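Local structure of glutamate racemase (Campylobacter jejuni, 3UHF) at residues 50-55 with 248-253; 166-171 with 188-193. The protein is a glutamate racemase of the Asp/Glu/hydantoin racemase family, a two-lobed alpha/beta protein modelled with D-glutamic acid in its pocket. One frame throughout, in Å; residues are numbered along the deposited sequence.

Overall arrangement
Interaction 1 (50-55 with 248-253) and interaction 2 (166-171 with 188-193) lie on opposite sides of the chain's centre, about 32 Å apart between centres, and share no helix or strand. Both mix buried and solvent-reaching residues, but their chemistry differs. The first joins two neighbouring strands of the five-stranded parallel sheet and rests on regular backbone hydrogen bonds, burying 591 Å². The second, at 263 Å², fits the turn following strand 161-165 of the four-stranded sheet against helix 181-191, mainly through aromatic rings and one side-chain hydroxyl. Along the chain it is nested within the loop that interaction 1 closes; its first segment also includes Val170, which touches the bound D-glutamic acid.

Interaction 1 of 2, residues 50-55 with 248-253; sequences DEIIYY and AKLHFY
Asp50 starts the pairing by accepting Lys249 N on its carbonyl O at 2.8 Å. Glu51, extended with CG anti to the backbone N, brings OE2 to the edge of the His251 ring, 2.6 Å from NE2. That bond is weak, with only 126° at the hydrogen and the carboxylate turned 44° from the ring. Ile52 takes part twice: its N donates to Lys249 O (2.9 Å) and its O accepts His251 N (3.0 Å). Its side chain meets Ala248 CB and Leu250 CD2 on the face covered by helix 37-45. Ile53 reaches along the other face, CD1 lying 3.4 Å from His251 CD2 while CG2 touches Tyr253 CE2. Tyr54 likewise uses both backbone groups, N donating to His251 O and O accepting from Tyr253 N, and its CB packs at 3.9 Å on Phe252 CD2; its OH bonds to Gly33 O. Tyr55 CD1 rests against Tyr253 CB. With strand axes 13° apart and residues paired one to one, 249-254 forms the outermost strand beside 51-56 in a parallel alpha/beta sheet flanked by helices.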
loop_
_atom_site.group_PDB
_atom_site.type_symbol
_atom_site.label_atom_id
_atom_site.label_comp_id
_atom_site.label_asym_id
_atom_site.label_seq_id
_atom_site.Cartn_x
_atom_site.Cartn_y
_atom_site.Cartn_z
ATOM N N ASP A 50 9.258 -16.867 -2.783
ATOM C CA ASP A 50 8.800 -18.242 -2.904
ATOM C C ASP A 50 7.488 -18.426 -2.150
ATOM O O ASP A 50 6.663 -19.256 -2.523
ATOM C CB ASP A 50 9.853 -19.197 -2.342
ATOM C CG ASP A 50 11.182 -19.085 -3.065
ATOM O OD1 ASP A 50 11.186 -19.204 -4.308
ATOM O OD2 ASP A 50 12.215 -18.859 -2.394
ATOM N N GLU A 51 7.304 -17.658 -1.084
ATOM C CA GLU A 51 6.112 -17.804 -0.262
ATOM C C GLU A 51 5.771 -16.495 0.425
ATOM O O GLU A 51 6.649 -15.807 0.940
ATOM C CB GLU A 51 6.311 -18.910 0.774
ATOM C CG GLU A 51 5.050 -19.302 1.531
ATOM C CD GLU A 51 5.222 -20.601 2.305
ATOM O OE1 GLU A 51 6.377 -20.977 2.602
ATOM O OE2 GLU A 51 4.203 -21.255 2.608
ATOM N N ILE A 52 4.488 -16.155 0.432
ATOM C CA ILE A 52 4.036 -14.904 1.022
ATOM C C ILE A 52 2.860 -15.165 1.959
ATOM O O ILE A 52 1.880 -15.809 1.573
ATOM C CB ILE A 52 3.597 -13.898 -0.053
ATOM C CG1 ILE A 52 4.725 -13.634 -1.058
ATOM C CG2 ILE A 52 3.155 -12.599 0.599
ATOM C CD1 ILE A 52 4.341 -12.670 -2.164
ATOM N N ILE A 53 2.975 -14.685 3.193
ATOM C CA ILE A 53 1.889 -14.788 4.165
ATOM C C ILE A 53 1.217 -13.432 4.259
ATOM O O ILE A 53 1.842 -12.466 4.694
ATOM C CB ILE A 53 2.409 -15.163 5.573
ATOM C CG1 ILE A 53 3.375 -16.358 5.516
ATOM C CG2 ILE A 53 1.245 -15.418 6.535
ATOM C CD1 ILE A 53 2.798 -17.601 4.898
ATOM N N TYR A 54 -0.049 -13.359 3.843
ATOM C CA TYR A 54 -0.837 -12.125 3.911
ATOM C C TYR A 54 -1.755 -12.168 5.131
ATOM O O TYR A 54 -2.408 -13.172 5.385
ATOM C CB TYR A 54 -1.682 -11.948 2.637
ATOM C CG TYR A 54 -2.471 -10.651 2.567
ATOM C CD1 TYR A 54 -1.954 -9.532 1.917
ATOM C CD2 TYR A 54 -3.736 -10.545 3.146
ATOM C CE1 TYR A 54 -2.668 -8.348 1.842
ATOM C CE2 TYR A 54 -4.459 -9.352 3.077
ATOM C CZ TYR A 54 -3.916 -8.262 2.425
ATOM O OH TYR A 54 -4.610 -7.078 2.340
ATOM N N TYR A 55 -1.774 -11.080 5.891
ATOM C CA TYR A 55 -2.674 -10.959 7.027
ATOM C C TYR A 55 -3.378 -9.619 6.940
ATOM O O TYR A 55 -2.730 -8.572 6.828
ATOM C CB TYR A 55 -1.914 -11.063 8.353
ATOM C CG TYR A 55 -2.780 -10.810 9.584
ATOM C CD1 TYR A 55 -3.859 -11.633 9.886
ATOM C CD2 TYR A 55 -2.497 -9.770 10.451
ATOM C CE1 TYR A 55 -4.648 -11.406 11.018
ATOM C CE2 TYR A 55 -3.264 -9.538 11.579
ATOM C CZ TYR A 55 -4.343 -10.354 11.858
ATOM O OH TYR A 55 -5.099 -10.111 12.987
ATOM N N ALA A 248 4.777 -17.290 -6.165
ATOM C CA ALA A 248 4.873 -17.627 -4.755
ATOM C C ALA A 248 3.701 -18.486 -4.289
ATOM O O ALA A 248 2.602 -18.422 -4.846
ATOM C CB ALA A 248 4.951 -16.355 -3.914
ATOM N N LYS A 249 3.951 -19.300 -3.269
ATOM C CA LYS A 249 2.873 -19.936 -2.533
ATOM C C LYS A 249 2.243 -18.858 -1.665
ATOM O O LYS A 249 2.950 -18.126 -0.976
ATOM C CB LYS A 249 3.413 -21.071 -1.660
ATOM C CG LYS A 249 2.333 -21.891 -0.964
ATOM C CD LYS A 249 1.310 -22.419 -1.960
ATOM C CE LYS A 249 0.892 -23.844 -1.629
ATOM N NZ LYS A 249 0.425 -23.972 -0.226
ATOM N N LEU A 250 0.920 -18.739 -1.715
ATOM C CA LEU A 250 0.225 -17.698 -0.970
ATOM C C LEU A 250 -0.566 -18.302 0.183
ATOM O O LEU A 250 -1.202 -19.344 0.027
ATOM C CB LEU A 250 -0.731 -16.928 -1.888
ATOM C CG LEU A 250 -0.158 -16.199 -3.105
ATOM C CD1 LEU A 250 -1.265 -15.450 -3.839
ATOM C CD2 LEU A 250 0.930 -15.246 -2.673
ATOM N N HIS A 251 -0.518 -17.649 1.340
ATOM C CA HIS A 251 -1.349 -18.037 2.476
ATOM C C HIS A 251 -2.070 -16.802 2.983
ATOM O O HIS A 251 -1.450 -15.755 3.167
ATOM C CB HIS A 251 -0.503 -18.626 3.600
ATOM C CG HIS A 251 0.210 -19.885 3.219
ATOM N ND1 HIS A 251 -0.441 -21.090 3.067
ATOM C CD2 HIS A 251 1.513 -20.125 2.949
ATOM C CE1 HIS A 251 0.433 -22.019 2.725
ATOM N NE2 HIS A 251 1.627 -21.460 2.649
ATOM N N PHE A 252 -3.376 -16.930 3.205
ATOM C CA PHE A 252 -4.192 -15.805 3.644
ATOM C C PHE A 252 -4.715 -16.006 5.055
ATOM O O PHE A 252 -5.251 -17.065 5.384
ATOM C CB PHE A 252 -5.366 -15.612 2.682
ATOM C CG PHE A 252 -4.941 -15.228 1.302
ATOM C CD1 PHE A 252 -4.781 -16.191 0.316
ATOM C CD2 PHE A 252 -4.689 -13.899 0.992
ATOM C CE1 PHE A 252 -4.378 -15.834 -0.960
ATOM C CE2 PHE A 252 -4.281 -13.535 -0.284
ATOM C CZ PHE A 252 -4.120 -14.508 -1.257
ATOM N N TYR A 253 -4.559 -14.979 5.881
ATOM C CA TYR A 253 -5.148 -14.959 7.214
ATOM C C TYR A 253 -5.887 -13.650 7.444
ATOM O O TYR A 253 -5.534 -12.623 6.873
ATOM C CB TYR A 253 -4.066 -15.135 8.271
ATOM C CG TYR A 253 -3.324 -16.447 8.154
ATOM C CD1 TYR A 253 -3.751 -17.573 8.849
ATOM C CD2 TYR A 253 -2.196 -16.562 7.353
ATOM C CE1 TYR A 253 -3.072 -18.777 8.747
ATOM C CE2 TYR A 253 -1.505 -17.765 7.245
ATOM C CZ TYR A 253 -1.947 -18.866 7.942
ATOM O OH TYR A 253 -1.263 -20.059 7.841
#

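Interaction 2 of 2, residues 166-171 with 188-193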
loop_
_atom_site.group_PDB
_atom_site.type_symbol
_atom_site.label_atom_id
_atom_site.label_comp_id
_atom_site.label_asym_id
_atom_site.label_seq_id
_atom_site.Cartn_x
_atom_site.Cartn_y
_atom_site.Cartn_z
ATOM N N THR A 166 -9.014 11.729 0.748
ATOM C CA THR A 166 -10.156 11.376 -0.087
ATOM C C THR A 166 -10.759 10.116 0.526
ATOM O O THR A 166 -10.748 9.050 -0.069
ATOM C CB THR A 166 -9.739 11.133 -1.545
ATOM O OG1 THR A 166 -8.757 10.091 -1.598
ATOM C CG2 THR A 166 -9.130 12.413 -2.145
ATOM N N GLY A 167 -11.290 10.270 1.736
ATOM C CA GLY A 167 -11.622 9.140 2.582
ATOM C C GLY A 167 -12.693 8.190 2.084
ATOM O O GLY A 167 -12.613 6.978 2.319
ATOM N N LEU A 168 -13.682 8.728 1.380
ATOM C CA LEU A 168 -14.818 7.925 0.932
ATOM C C LEU A 168 -14.419 6.913 -0.132
ATOM O O LEU A 168 -15.135 5.946 -0.370
ATOM C CB LEU A 168 -15.945 8.809 0.396
ATOM C CG LEU A 168 -17.172 8.952 1.300
ATOM C CD1 LEU A 168 -17.715 7.592 1.693
ATOM C CD2 LEU A 168 -16.830 9.742 2.540
ATOM N N PHE A 169 -13.281 7.138 -0.785
ATOM C CA PHE A 169 -12.831 6.199 -1.805
ATOM C C PHE A 169 -12.666 4.792 -1.221
ATOM O O PHE A 169 -12.906 3.807 -1.908
ATOM C CB PHE A 169 -11.504 6.634 -2.442
ATOM C CG PHE A 169 -11.608 7.815 -3.383
ATOM C CD1 PHE A 169 -10.438 8.422 -3.863
ATOM C CD2 PHE A 169 -12.829 8.303 -3.806
ATOM C CE1 PHE A 169 -10.507 9.498 -4.734
ATOM C CE2 PHE A 169 -12.907 9.379 -4.693
ATOM C CZ PHE A 169 -11.730 9.979 -5.147
ATOM N N VAL A 170 -12.257 4.701 0.043
ATOM C CA VAL A 170 -12.033 3.396 0.667
ATOM C C VAL A 170 -13.317 2.556 0.719
ATOM O O VAL A 170 -13.357 1.462 0.150
ATOM C CB VAL A 170 -11.364 3.508 2.074
ATOM C CG1 VAL A 170 -11.472 2.177 2.834
ATOM C CG2 VAL A 170 -9.897 3.970 1.956
ATOM N N PRO A 171 -14.379 3.059 1.381
ATOM C CA PRO A 171 -15.590 2.221 1.393
ATOM C C PRO A 171 -16.252 2.061 0.020
ATOM O O PRO A 171 -16.911 1.048 -0.197
ATOM C CB PRO A 171 -16.528 2.955 2.371
ATOM C CG PRO A 171 -16.019 4.357 2.437
ATOM C CD PRO A 171 -14.517 4.231 2.266
ATOM N N GLU A 188 -15.588 14.722 -8.140
ATOM C CA GLU A 188 -15.876 16.145 -8.252
ATOM C C GLU A 188 -15.884 16.792 -6.877
ATOM O O GLU A 188 -15.417 17.920 -6.708
ATOM C CB GLU A 188 -17.189 16.391 -8.997
ATOM C CG GLU A 188 -17.100 16.020 -10.469
ATOM C CD GLU A 188 -18.429 16.107 -11.201
ATOM O OE1 GLU A 188 -19.478 16.331 -10.550
ATOM O OE2 GLU A 188 -18.420 15.938 -12.440
ATOM N N TYR A 189 -16.388 16.056 -5.891
ATOM C CA TYR A 189 -16.429 16.542 -4.523
ATOM C C TYR A 189 -15.027 16.802 -3.988
ATOM O O TYR A 189 -14.753 17.879 -3.456
ATOM C CB TYR A 189 -17.156 15.535 -3.629
ATOM C CG TYR A 189 -17.114 15.848 -2.147
ATOM C CD1 TYR A 189 -17.954 16.806 -1.593
ATOM C CD2 TYR A 189 -16.256 15.155 -1.297
ATOM C CE1 TYR A 189 -17.930 17.082 -0.234
ATOM C CE2 TYR A 189 -16.225 15.424 0.066
ATOM C CZ TYR A 189 -17.065 16.388 0.589
ATOM O OH TYR A 189 -17.041 16.656 1.938
ATOM N N TYR A 190 -14.141 15.823 -4.117
ATOM C CA TYR A 190 -12.800 15.979 -3.565
ATOM C C TYR A 190 -11.925 16.899 -4.409
ATOM O O TYR A 190 -11.072 17.594 -3.878
ATOM C CB TYR A 190 -12.094 14.632 -3.392
ATOM C CG TYR A 190 -12.650 13.815 -2.250
ATOM C CD1 TYR A 190 -13.230 12.577 -2.473
ATOM C CD2 TYR A 190 -12.624 14.309 -0.956
ATOM C CE1 TYR A 190 -13.754 11.835 -1.420
ATOM C CE2 TYR A 190 -13.146 13.580 0.106
ATOM C CZ TYR A 190 -13.706 12.347 -0.134
ATOM O OH TYR A 190 -14.222 11.625 0.924
ATOM N N PHE A 191 -12.138 16.907 -5.719
ATOM C CA PHE A 191 -11.160 17.535 -6.611
ATOM C C PHE A 191 -11.631 18.865 -7.197
ATOM O O PHE A 191 -11.009 19.410 -8.108
ATOM C CB PHE A 191 -10.790 16.570 -7.735
ATOM C CG PHE A 191 -10.205 15.266 -7.258
ATOM C CD1 PHE A 191 -10.500 14.084 -7.923
ATOM C CD2 PHE A 191 -9.350 15.218 -6.160
ATOM C CE1 PHE A 191 -9.964 12.872 -7.499
ATOM C CE2 PHE A 191 -8.798 14.008 -5.735
ATOM C CZ PHE A 191 -9.112 12.827 -6.403
ATOM N N LYS A 192 -12.744 19.382 -6.688
ATOM C CA LYS A 192 -13.231 20.669 -7.153
ATOM C C LYS A 192 -12.192 21.760 -6.879
ATOM O O LYS A 192 -11.625 21.833 -5.788
ATOM C CB LYS A 192 -14.575 21.001 -6.507
ATOM C CG LYS A 192 -15.655 21.301 -7.541
ATOM C CD LYS A 192 -15.638 20.269 -8.677
ATOM C CE LYS A 192 -16.346 20.789 -9.929
ATOM N NZ LYS A 192 -17.733 21.270 -9.654
ATOM N N ASN A 193 -11.928 22.584 -7.882
ATOM C CA ASN A 193 -10.946 23.652 -7.748
ATOM C C ASN A 193 -9.563 23.134 -7.356
ATOM O O ASN A 193 -8.797 23.804 -6.655
ATOM C CB ASN A 193 -11.432 24.715 -6.758
ATOM C CG ASN A 193 -12.802 25.250 -7.114
ATOM O OD1 ASN A 193 -13.684 25.342 -6.260
ATOM N ND2 ASN A 193 -12.991 25.594 -8.385
#
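Tyr190 carries most of this contact, its ring set against Thr166, Leu168 and Phe169 of the turn that leads into helix 169-174. Its CG lies anti to the carbonyl carbon, which sends the ring from helix 181-191 to the turn. Thr166 CA stands over one ring face, 3.6 Å from the centroid and only 10° off the normal, the geometry of a CH-pi contact. Thr166 CG2 extends this cover towards the root of the ring, 3.8 Å from Tyr190 CG. Tyr189 CD2, from the same helix, covers the opposite face. At the far end of the ring the Tyr190 hydroxyl accepts Leu168 N at 3.0 Å, with 160° at the hydrogen. Gly167 N is also near the hydroxyl, but its angle is too poor for a bond. Leu168 CB lies beside the same oxygen. Along its side, Tyr190 turns an edge to the face of Phe169: the planes stand at 80°, the centroids are 5.4 Å apart, and Tyr190 CD1 is 3.9 Å from Phe169 CE2.

Phe191, the next residue, extends the aromatic cluster. Its CZ approaches the edge of the Phe169 ring, 4.0 Å from CE1, while its CE2 meets Thr166 CG2. Phe207 makes a further edge-to-face pair with Phe169, and Leu136 and Ile138 of strand 135-139 touch Phe191, tying the cluster to the sheet.

The type I turn from Thr166 to Phe169 closes with Phe169 N bonded to Thr166 O, leaving Leu168 N to be taken by the hydroxyl. The contact probably rests largely on dispersion, with one directed bond that would help set how far the Tyr190 ring reaches along the turn preceding pocket residue Val170.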